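Local coordinates for putative acetamidase/formamidase (Yersinia enterocolitica subsp. palearctica serotype O:3, PDB 5UBU), which probably hydrolyses carbon-nitrogen bonds other than peptide bonds in linear amides, at residues 58-67 / 79-88; 116-125 / 141-151. All blocks are in the same frame, centred on the assembly; numbering follows the deposited sequence.

Contact 1 is buried, its centre about 14 Å from the chain's centre, whereas contact 2, its centre about 20 Å out, is only partly buried. Their centres are about 14 Å apart. Contact 1 joins the end of strand 55-59 and the start of strand 87-93, which belong to two different sheets, with the loops next to them, by one direct hydrogen bond, bridging waters and proline packing. Contact 2 pairs two neighbouring strands of a single sheet by regular backbone bonds, and part of it packs on two other subunits. The two meet directly: Phe-64 CE2 lies 3.6 Å from Ile-119 CG2, and Leu-79 CD1 is 3.9 Å from Ile-123 CD1. Contact 1 approaches the sodium sites more closely, with Asn-85 nearer a sodium ion than Ile-119.

Contact 1: 58-67 / 79-88; sequences VDTRDAFEGA and LKMPFLNPQN
Ala-63 and Asn-85 form the one direct hydrogen bond between the segments: Asn-85 N donates to Ala-63 O over 2.9 Å, in the carbonyl plane and on a lone pair (C=O...N angle 124°). Water supplies the other polar links. Water 1 donates to Asp-59 O and accepts from Asn-88 ND2, which also bonds to Gln-33. Water 2 accepts from Arg-61 N at 2.9 Å and sits beside Pro-86 O and Asn-88 OD1, while water 3 lies between Arg-61 O and Pro-86 O.

Packing centres on Pro-86, whose CG is 3.8 Å from Glu-65 CB. Glu-65 places its CG anti to the backbone N (chi1 -161°), and its extended chain runs past the proline in the opposite direction. Phe-64 CD1 is met obliquely by Leu-79 CD1 and Leu-84 CD2, each at 3.7 Å.

No salt bridge crosses between the segments: Arg-61 NH2 pairs with Glu-65 OE1 at 3.0 Å, in the guanidinium plane, Arg-61 NE also with Glu-30, and Glu-65 OE2 bonds to Tyr-38 OH.

Ala-63 and Asn-85 side chains touch the sodium ligand Asp-220; that of Asn-85, tied to Ser-184, lies about 4 Å from a sodium ion. The Asn-85 N to Ala-63 O bond, with the waters, probably helps hold both loops together beside the sodium site.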
loop_
_atom_site.group_PDB
_atom_site.type_symbol
_atom_site.label_atom_id
_atom_site.label_comp_id
_atom_site.label_asym_id
_atom_site.label_seq_id
_atom_site.Cartn_x
_atom_site.Cartn_y
_atom_site.Cartn_z
ATOM N N VAL B 58 -37.341 -6.095 4.846
ATOM C CA VAL B 58 -36.403 -6.617 5.837
ATOM C C VAL B 58 -36.311 -5.788 7.120
ATOM O O VAL B 58 -36.092 -4.586 7.062
ATOM C CB VAL B 58 -34.974 -6.680 5.252
ATOM C CG1 VAL B 58 -34.039 -7.381 6.230
ATOM C CG2 VAL B 58 -34.969 -7.417 3.923
ATOM N N ASP B 59 -36.466 -6.451 8.269
ATOM C CA ASP B 59 -36.330 -5.825 9.582
ATOM C C ASP B 59 -34.879 -6.062 10.021
ATOM O O ASP B 59 -34.583 -7.020 10.731
ATOM C CB ASP B 59 -37.299 -6.438 10.602
ATOM C CG ASP B 59 -38.769 -6.113 10.308
ATOM O OD1 ASP B 59 -39.046 -5.201 9.497
ATOM O OD2 ASP B 59 -39.653 -6.757 10.921
ATOM N N THR B 60 -33.976 -5.190 9.583
ATOM C CA THR B 60 -32.551 -5.332 9.904
ATOM C C THR B 60 -32.195 -4.933 11.332
ATOM O O THR B 60 -32.909 -4.173 11.969
ATOM C CB THR B 60 -31.661 -4.467 8.978
ATOM O OG1 THR B 60 -31.889 -3.076 9.233
ATOM C CG2 THR B 60 -31.924 -4.770 7.516
ATOM N N ARG B 61 -31.079 -5.467 11.810
ATOM C CA ARG B 61 -30.538 -5.152 13.122
ATOM C C ARG B 61 -29.296 -4.287 12.911
ATOM O O ARG B 61 -28.658 -4.361 11.862
ATOM C CB ARG B 61 -30.189 -6.423 13.897
ATOM C CG ARG B 61 -31.407 -7.153 14.408
ATOM C CD ARG B 61 -31.016 -8.369 15.244
ATOM N NE ARG B 61 -32.197 -8.990 15.854
ATOM C CZ ARG B 61 -32.188 -10.109 16.580
ATOM N NH1 ARG B 61 -33.322 -10.581 17.079
ATOM N NH2 ARG B 61 -31.056 -10.771 16.799
ATOM N N ASP B 62 -28.951 -3.473 13.913
ATOM C CA ASP B 62 -27.792 -2.600 13.786
ATOM C C ASP B 62 -26.497 -3.418 13.770
ATOM O O ASP B 62 -26.505 -4.612 14.050
ATOM C CB ASP B 62 -27.786 -1.485 14.863
ATOM C CG ASP B 62 -27.467 -1.988 16.287
ATOM O OD1 ASP B 62 -26.901 -3.089 16.451
ATOM O OD2 ASP B 62 -27.735 -1.239 17.269
ATOM N N ALA B 63 -25.393 -2.760 13.451
ATOM C CA ALA B 63 -24.084 -3.411 13.382
ATOM C C ALA B 63 -23.621 -4.107 14.668
ATOM O O ALA B 63 -22.784 -5.014 14.606
ATOM C CB ALA B 63 -23.039 -2.400 12.958
ATOM N N PHE B 64 -24.162 -3.700 15.810
ATOM C CA PHE B 64 -23.777 -4.272 17.107
ATOM C C PHE B 64 -24.806 -5.276 17.637
ATOM O O PHE B 64 -24.658 -5.797 18.741
ATOM C CB PHE B 64 -23.587 -3.132 18.124
ATOM C CG PHE B 64 -22.840 -1.947 17.564
ATOM C CD1 PHE B 64 -21.489 -2.060 17.233
ATOM C CD2 PHE B 64 -23.486 -0.727 17.347
ATOM C CE1 PHE B 64 -20.798 -0.975 16.705
ATOM C CE2 PHE B 64 -22.794 0.347 16.820
ATOM C CZ PHE B 64 -21.451 0.225 16.493
ATOM N N GLU B 65 -25.818 -5.560 16.819
ATOM C CA GLU B 65 -26.928 -6.463 17.156
ATOM C C GLU B 65 -27.562 -6.051 18.496
ATOM O O GLU B 65 -27.811 -6.876 19.365
ATOM C CB GLU B 65 -26.489 -7.944 17.124
ATOM C CG GLU B 65 -27.668 -8.909 17.014
ATOM C CD GLU B 65 -27.293 -10.364 16.791
ATOM O OE1 GLU B 65 -28.154 -11.111 16.265
ATOM O OE2 GLU B 65 -26.154 -10.760 17.121
ATOM N N GLY B 66 -27.797 -4.744 18.636
ATOM C CA GLY B 66 -28.398 -4.157 19.828
ATOM C C GLY B 66 -27.602 -4.230 21.126
ATOM O O GLY B 66 -28.129 -3.900 22.195
ATOM N N ALA B 67 -26.329 -4.622 21.045
ATOM C CA ALA B 67 -25.491 -4.751 22.247
ATOM C C ALA B 67 -25.170 -3.426 22.922
ATOM O O ALA B 67 -24.859 -3.404 24.116
ATOM C CB ALA B 67 -24.201 -5.480 21.914
ATOM N N LEU B 79 -18.217 -5.949 22.619
ATOM C CA LEU B 79 -18.018 -6.439 21.251
ATOM C C LEU B 79 -16.748 -7.265 21.120
ATOM O O LEU B 79 -15.777 -7.064 21.857
ATOM C CB LEU B 79 -17.910 -5.254 20.293
ATOM C CG LEU B 79 -19.051 -4.236 20.299
ATOM C CD1 LEU B 79 -18.682 -3.041 19.431
ATOM C CD2 LEU B 79 -20.356 -4.864 19.843
ATOM N N LYS B 80 -16.769 -8.190 20.162
ATOM C CA LYS B 80 -15.630 -9.058 19.852
ATOM C C LYS B 80 -15.436 -8.947 18.338
ATOM O O LYS B 80 -16.265 -9.436 17.572
ATOM C CB LYS B 80 -15.931 -10.505 20.260
ATOM C CG LYS B 80 -14.709 -11.417 20.402
ATOM C CD LYS B 80 -15.087 -12.807 20.883
ATOM C CE LYS B 80 -15.620 -12.812 22.315
ATOM N NZ LYS B 80 -15.930 -14.185 22.783
HETATM N N MSE B 81 -14.366 -8.280 17.900
HETATM C CA MSE B 81 -14.105 -8.146 16.463
HETATM C C MSE B 81 -13.700 -9.504 15.921
HETATM O O MSE B 81 -13.064 -10.272 16.636
HETATM C CB MSE B 81 -13.006 -7.120 16.179
HETATM C CG MSE B 81 -13.328 -5.698 16.629
HETATM SE SE MSE B 81 -14.832 -4.913 15.610
HETATM C CE MSE B 81 -16.087 -5.063 17.107
ATOM N N PRO B 82 -14.043 -9.836 14.672
ATOM C CA PRO B 82 -14.785 -8.982 13.731
ATOM C C PRO B 82 -16.304 -9.227 13.713
ATOM O O PRO B 82 -16.944 -8.955 12.695
ATOM C CB PRO B 82 -14.184 -9.404 12.391
ATOM C CG PRO B 82 -13.924 -10.878 12.566
ATOM C CD PRO B 82 -13.661 -11.117 14.043
ATOM N N PHE B 83 -16.877 -9.708 14.821
ATOM C CA PHE B 83 -18.313 -9.998 14.867
ATOM C C PHE B 83 -19.205 -8.757 14.966
ATOM O O PHE B 83 -19.704 -8.408 16.032
ATOM C CB PHE B 83 -18.649 -10.990 15.990
ATOM C CG PHE B 83 -17.985 -12.330 15.832
ATOM C CD1 PHE B 83 -18.608 -13.339 15.115
ATOM C CD2 PHE B 83 -16.739 -12.589 16.409
ATOM C CE1 PHE B 83 -18.002 -14.582 14.970
ATOM C CE2 PHE B 83 -16.130 -13.828 16.270
ATOM C CZ PHE B 83 -16.760 -14.825 15.545
ATOM N N LEU B 84 -19.361 -8.100 13.822
ATOM C CA LEU B 84 -20.229 -6.947 13.654
ATOM C C LEU B 84 -21.061 -7.221 12.406
ATOM O O LEU B 84 -20.764 -8.139 11.634
ATOM C CB LEU B 84 -19.445 -5.651 13.451
ATOM C CG LEU B 84 -18.625 -5.055 14.606
ATOM C CD1 LEU B 84 -17.984 -3.752 14.139
ATOM C CD2 LEU B 84 -19.503 -4.808 15.836
ATOM N N ASN B 85 -22.102 -6.425 12.216
ATOM C CA ASN B 85 -22.972 -6.532 11.047
ATOM C C ASN B 85 -23.742 -7.862 10.955
ATOM O O ASN B 85 -23.505 -8.663 10.050
ATOM C CB ASN B 85 -22.174 -6.286 9.748
ATOM C CG ASN B 85 -21.390 -4.987 9.770
ATOM O OD1 ASN B 85 -21.681 -4.073 10.547
ATOM N ND2 ASN B 85 -20.386 -4.898 8.905
ATOM N N PRO B 86 -24.660 -8.107 11.906
ATOM C CA PRO B 86 -25.480 -9.315 11.837
ATOM C C PRO B 86 -26.271 -9.281 10.528
ATOM O O PRO B 86 -26.900 -8.266 10.221
ATOM C CB PRO B 86 -26.410 -9.172 13.042
ATOM C CG PRO B 86 -26.421 -7.717 13.341
ATOM C CD PRO B 86 -25.016 -7.291 13.073
ATOM N N GLN B 87 -26.239 -10.380 9.778
ATOM C CA GLN B 87 -26.890 -10.440 8.463
ATOM C C GLN B 87 -28.234 -11.123 8.363
ATOM O O GLN B 87 -28.452 -12.157 8.982
ATOM C CB GLN B 87 -25.961 -11.184 7.479
ATOM C CG GLN B 87 -24.623 -10.505 7.251
ATOM C CD GLN B 87 -24.772 -9.167 6.562
ATOM O OE1 GLN B 87 -25.353 -9.069 5.469
ATOM N NE2 GLN B 87 -24.214 -8.130 7.177
ATOM N N ASN B 88 -29.128 -10.515 7.582
ATOM C CA ASN B 88 -30.414 -11.124 7.242
ATOM C C ASN B 88 -30.092 -11.988 6.029
ATOM O O ASN B 88 -29.199 -11.649 5.243
ATOM C CB ASN B 88 -31.473 -10.083 6.885
ATOM C CG ASN B 88 -32.170 -9.528 8.094
ATOM O OD1 ASN B 88 -31.914 -8.413 8.516
ATOM N ND2 ASN B 88 -33.038 -10.337 8.690
HETATM O O HOH W 1 -35.213 -9.744 10.335
HETATM O O HOH W 2 -29.422 -7.064 10.061
HETATM O O HOH W 3 -26.428 -5.690 10.682
#

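Contact 2: 116-125 / 141-151; sequences PHGICAMIPH and PLPEKVRMIKL
His-125 presents one ring face to Pro-141, whose CB lies 4.0 Å from the centroid of the His-125 ring and 18° off its normal, a CH-pi contact. The His-117 ring is approached obliquely by Met-148 CE and by Lys-150, with His-117 CD2 3.6 Å from Lys-150 CA. One face of the Arg-147 guanidinium carries Ile-149 CD1 of its own strand; the group also makes a cation-pi contact with Trp-158, a hydrogen bond from NH2 to Trp-158 O and a salt bridge to Glu-71.

The motif is an antiparallel strand pair, 117-122 with 145-151, within a four-stranded sheet; the residues between segments 116-125 and 141-151 hold no helix or strand. The short axes run at 149° to each other. Hydrogen-bonded pairs Gly-118/Ile-149 and Cys-120/Arg-147 each make two backbone bonds, among them Gly-118 N to Ile-149 O at 2.7 Å and Arg-147 N to Cys-120 O at 2.8 Å. Toward the 122 end, a single bond runs from Met-122 N to Lys-145 O over 2.9 Å; at the 116 end Leu-151 N makes a weak bond to Pro-116 O.

On the face of Ile-119, Val-146 and Met-148, side chains lie alongside one another: Ile-119 CG1 is 3.8 Å from Met-148 SE. Val-146 packs on Pro-75. The opposite face, with Cys-120 and Met-122, meets Gln-305 and Trp-297 of the third subunit.

Beyond the strands, Glu-144 crosses Pro-124 at about a right angle, and its OE1 accepts from Ser-76 N. The selenomethionine chain of Met-122 bends at its last torsion (chi3 73°), bringing CE to 3.6 Å from Leu-142 CB.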
loop_
_atom_site.group_PDB
_atom_site.type_symbol
_atom_site.label_atom_id
_atom_site.label_comp_id
_atom_site.label_asym_id
_atom_site.label_seq_id
_atom_site.Cartn_x
_atom_site.Cartn_y
_atom_site.Cartn_z
ATOM N N PRO B 116 -36.580 5.706 17.805
ATOM C CA PRO B 116 -35.369 5.068 17.278
ATOM C C PRO B 116 -34.088 5.861 17.453
ATOM O O PRO B 116 -34.082 7.091 17.320
ATOM C CB PRO B 116 -35.683 4.927 15.790
ATOM C CG PRO B 116 -36.596 6.059 15.495
ATOM C CD PRO B 116 -37.408 6.290 16.721
ATOM N N HIS B 117 -33.009 5.147 17.739
ATOM C CA HIS B 117 -31.703 5.767 17.891
ATOM C C HIS B 117 -30.653 5.067 17.036
ATOM O O HIS B 117 -30.660 3.844 16.907
ATOM C CB HIS B 117 -31.226 5.781 19.354
ATOM C CG HIS B 117 -32.042 6.656 20.257
ATOM N ND1 HIS B 117 -33.144 6.192 20.940
ATOM C CD2 HIS B 117 -31.898 7.964 20.609
ATOM C CE1 HIS B 117 -33.639 7.166 21.683
ATOM N NE2 HIS B 117 -32.899 8.247 21.506
ATOM N N GLY B 118 -29.779 5.874 16.442
ATOM C CA GLY B 118 -28.651 5.392 15.663
ATOM C C GLY B 118 -27.469 5.405 16.618
ATOM O O GLY B 118 -27.549 6.002 17.673
ATOM N N ILE B 119 -26.368 4.761 16.243
ATOM C CA ILE B 119 -25.177 4.694 17.094
ATOM C C ILE B 119 -23.881 4.837 16.322
ATOM O O ILE B 119 -23.672 4.147 15.336
ATOM C CB ILE B 119 -25.095 3.327 17.807
ATOM C CG1 ILE B 119 -26.324 3.117 18.706
ATOM C CG2 ILE B 119 -23.854 3.246 18.694
ATOM C CD1 ILE B 119 -26.470 1.693 19.240
ATOM N N CYS B 120 -23.017 5.734 16.773
ATOM C CA CYS B 120 -21.695 5.897 16.188
ATOM C C CYS B 120 -20.749 5.542 17.323
ATOM O O CYS B 120 -20.982 5.927 18.474
ATOM C CB CYS B 120 -21.423 7.315 15.701
ATOM S SG CYS B 120 -19.750 7.483 15.000
ATOM N N ALA B 121 -19.688 4.804 17.012
ATOM C CA ALA B 121 -18.746 4.382 18.038
ATOM C C ALA B 121 -17.311 4.336 17.567
ATOM O O ALA B 121 -17.035 4.104 16.388
ATOM C CB ALA B 121 -19.150 3.007 18.563
HETATM N N MSE B 122 -16.413 4.565 18.520
HETATM C CA MSE B 122 -14.982 4.521 18.293
HETATM C C MSE B 122 -14.559 3.282 19.014
HETATM O O MSE B 122 -14.435 3.267 20.231
HETATM C CB MSE B 122 -14.282 5.746 18.840
HETATM C CG MSE B 122 -14.251 6.869 17.814
HETATM SE SE MSE B 122 -13.655 8.527 18.731
HETATM C CE MSE B 122 -11.765 8.090 18.963
ATOM N N ILE B 123 -14.383 2.215 18.249
ATOM C CA ILE B 123 -13.990 0.920 18.773
ATOM C C ILE B 123 -12.465 0.849 18.857
ATOM O O ILE B 123 -11.783 1.188 17.886
ATOM C CB ILE B 123 -14.527 -0.194 17.862
ATOM C CG1 ILE B 123 -16.058 -0.052 17.736
ATOM C CG2 ILE B 123 -14.115 -1.564 18.397
ATOM C CD1 ILE B 123 -16.719 -1.012 16.772
ATOM N N PRO B 124 -11.915 0.431 20.012
ATOM C CA PRO B 124 -10.458 0.353 20.094
ATOM C C PRO B 124 -9.851 -0.575 19.034
ATOM O O PRO B 124 -10.413 -1.639 18.743
ATOM C CB PRO B 124 -10.213 -0.195 21.500
ATOM C CG PRO B 124 -11.376 0.316 22.289
ATOM C CD PRO B 124 -12.542 0.255 21.337
ATOM N N HIS B 125 -8.736 -0.138 18.449
ATOM C CA HIS B 125 -8.018 -0.891 17.423
ATOM C C HIS B 125 -8.824 -1.095 16.133
ATOM O O HIS B 125 -8.616 -2.069 15.403
ATOM C CB HIS B 125 -7.516 -2.228 17.982
ATOM C CG HIS B 125 -6.737 -2.081 19.250
ATOM N ND1 HIS B 125 -5.442 -1.599 19.276
ATOM C CD2 HIS B 125 -7.071 -2.346 20.536
ATOM C CE1 HIS B 125 -5.012 -1.571 20.525
ATOM N NE2 HIS B 125 -5.977 -2.026 21.307
ATOM N N PRO B 141 -4.674 2.633 22.066
ATOM C CA PRO B 141 -5.821 2.843 21.199
ATOM C C PRO B 141 -6.467 4.190 21.504
ATOM O O PRO B 141 -6.201 4.789 22.546
ATOM C CB PRO B 141 -6.758 1.695 21.584
ATOM C CG PRO B 141 -6.410 1.391 23.009
ATOM C CD PRO B 141 -4.938 1.620 23.111
ATOM N N LEU B 142 -7.303 4.656 20.589
ATOM C CA LEU B 142 -7.998 5.922 20.770
ATOM C C LEU B 142 -9.049 5.779 21.862
ATOM O O LEU B 142 -9.419 4.660 22.233
ATOM C CB LEU B 142 -8.681 6.349 19.469
ATOM C CG LEU B 142 -7.800 6.497 18.233
ATOM C CD1 LEU B 142 -8.687 6.929 17.076
ATOM C CD2 LEU B 142 -6.679 7.501 18.488
ATOM N N PRO B 143 -9.537 6.909 22.392
ATOM C CA PRO B 143 -10.552 6.802 23.420
ATOM C C PRO B 143 -11.742 6.025 22.928
ATOM O O PRO B 143 -12.095 6.054 21.747
ATOM C CB PRO B 143 -10.927 8.256 23.702
ATOM C CG PRO B 143 -9.679 8.995 23.412
ATOM C CD PRO B 143 -9.152 8.313 22.175
ATOM N N GLU B 144 -12.352 5.341 23.865
ATOM C CA GLU B 144 -13.478 4.498 23.604
ATOM C C GLU B 144 -14.747 5.339 23.753
ATOM O O GLU B 144 -15.163 5.636 24.854
ATOM C CB GLU B 144 -13.364 3.339 24.588
ATOM C CG GLU B 144 -14.172 2.117 24.252
ATOM C CD GLU B 144 -13.612 0.847 24.889
ATOM O OE1 GLU B 144 -14.173 -0.221 24.594
ATOM O OE2 GLU B 144 -12.617 0.899 25.649
ATOM N N LYS B 145 -15.319 5.759 22.625
ATOM C CA LYS B 145 -16.532 6.591 22.599
ATOM C C LYS B 145 -17.761 5.960 21.943
ATOM O O LYS B 145 -17.654 5.118 21.057
ATOM C CB LYS B 145 -16.259 7.942 21.919
ATOM C CG LYS B 145 -15.938 9.106 22.840
ATOM C CD LYS B 145 -14.650 8.974 23.628
ATOM C CE LYS B 145 -14.624 10.012 24.756
ATOM N NZ LYS B 145 -14.865 11.411 24.295
ATOM N N VAL B 146 -18.924 6.423 22.394
ATOM C CA VAL B 146 -20.224 5.994 21.895
ATOM C C VAL B 146 -21.162 7.200 21.865
ATOM O O VAL B 146 -21.226 7.982 22.824
ATOM C CB VAL B 146 -20.869 4.912 22.803
ATOM C CG1 VAL B 146 -22.272 4.559 22.327
ATOM C CG2 VAL B 146 -19.992 3.671 22.852
ATOM N N ARG B 147 -21.887 7.342 20.763
ATOM C CA ARG B 147 -22.858 8.409 20.603
ATOM C C ARG B 147 -24.207 7.790 20.270
ATOM O O ARG B 147 -24.299 7.020 19.330
ATOM C CB ARG B 147 -22.446 9.346 19.487
ATOM C CG ARG B 147 -21.235 10.218 19.763
ATOM C CD ARG B 147 -21.440 11.206 20.916
ATOM N NE ARG B 147 -22.827 11.667 21.010
ATOM C CZ ARG B 147 -23.400 12.606 20.252
ATOM N NH1 ARG B 147 -22.733 13.227 19.287
ATOM N NH2 ARG B 147 -24.675 12.930 20.458
HETATM N N MSE B 148 -25.234 8.113 21.061
HETATM C CA MSE B 148 -26.603 7.632 20.850
HETATM C C MSE B 148 -27.258 8.809 20.188
HETATM O O MSE B 148 -27.472 9.834 20.807
HETATM C CB MSE B 148 -27.313 7.341 22.152
HETATM C CG MSE B 148 -26.724 6.141 22.879
HETATM SE SE MSE B 148 -27.506 4.546 22.057
HETATM C CE MSE B 148 -29.365 4.602 22.682
ATOM N N ILE B 149 -27.561 8.677 18.908
ATOM C CA ILE B 149 -28.152 9.751 18.138
ATOM C C ILE B 149 -29.614 9.486 17.833
ATOM O O ILE B 149 -29.972 8.458 17.275
ATOM C CB ILE B 149 -27.411 9.937 16.780
ATOM C CG1 ILE B 149 -25.890 10.006 16.971
ATOM C CG2 ILE B 149 -27.966 11.133 16.020
ATOM C CD1 ILE B 149 -25.466 10.916 18.089
ATOM N N LYS B 150 -30.454 10.444 18.189
ATOM C CA LYS B 150 -31.882 10.355 17.938
ATOM C C LYS B 150 -32.026 10.591 16.444
ATOM O O LYS B 150 -31.225 11.302 15.847
ATOM C CB LYS B 150 -32.588 11.450 18.733
ATOM C CG LYS B 150 -34.075 11.293 18.995
ATOM C CD LYS B 150 -34.541 12.461 19.897
ATOM C CE LYS B 150 -35.762 12.135 20.766
ATOM N NZ LYS B 150 -35.413 11.137 21.827
ATOM N N LEU B 151 -33.013 9.973 15.821
ATOM C CA LEU B 151 -33.197 10.163 14.381
ATOM C C LEU B 151 -34.612 9.886 13.927
ATOM O O LEU B 151 -35.394 9.300 14.661
ATOM C CB LEU B 151 -32.161 9.339 13.583
ATOM C CG LEU B 151 -31.942 7.841 13.855
ATOM C CD1 LEU B 151 -33.143 7.016 13.460
ATOM C CD2 LEU B 151 -30.734 7.343 13.087
#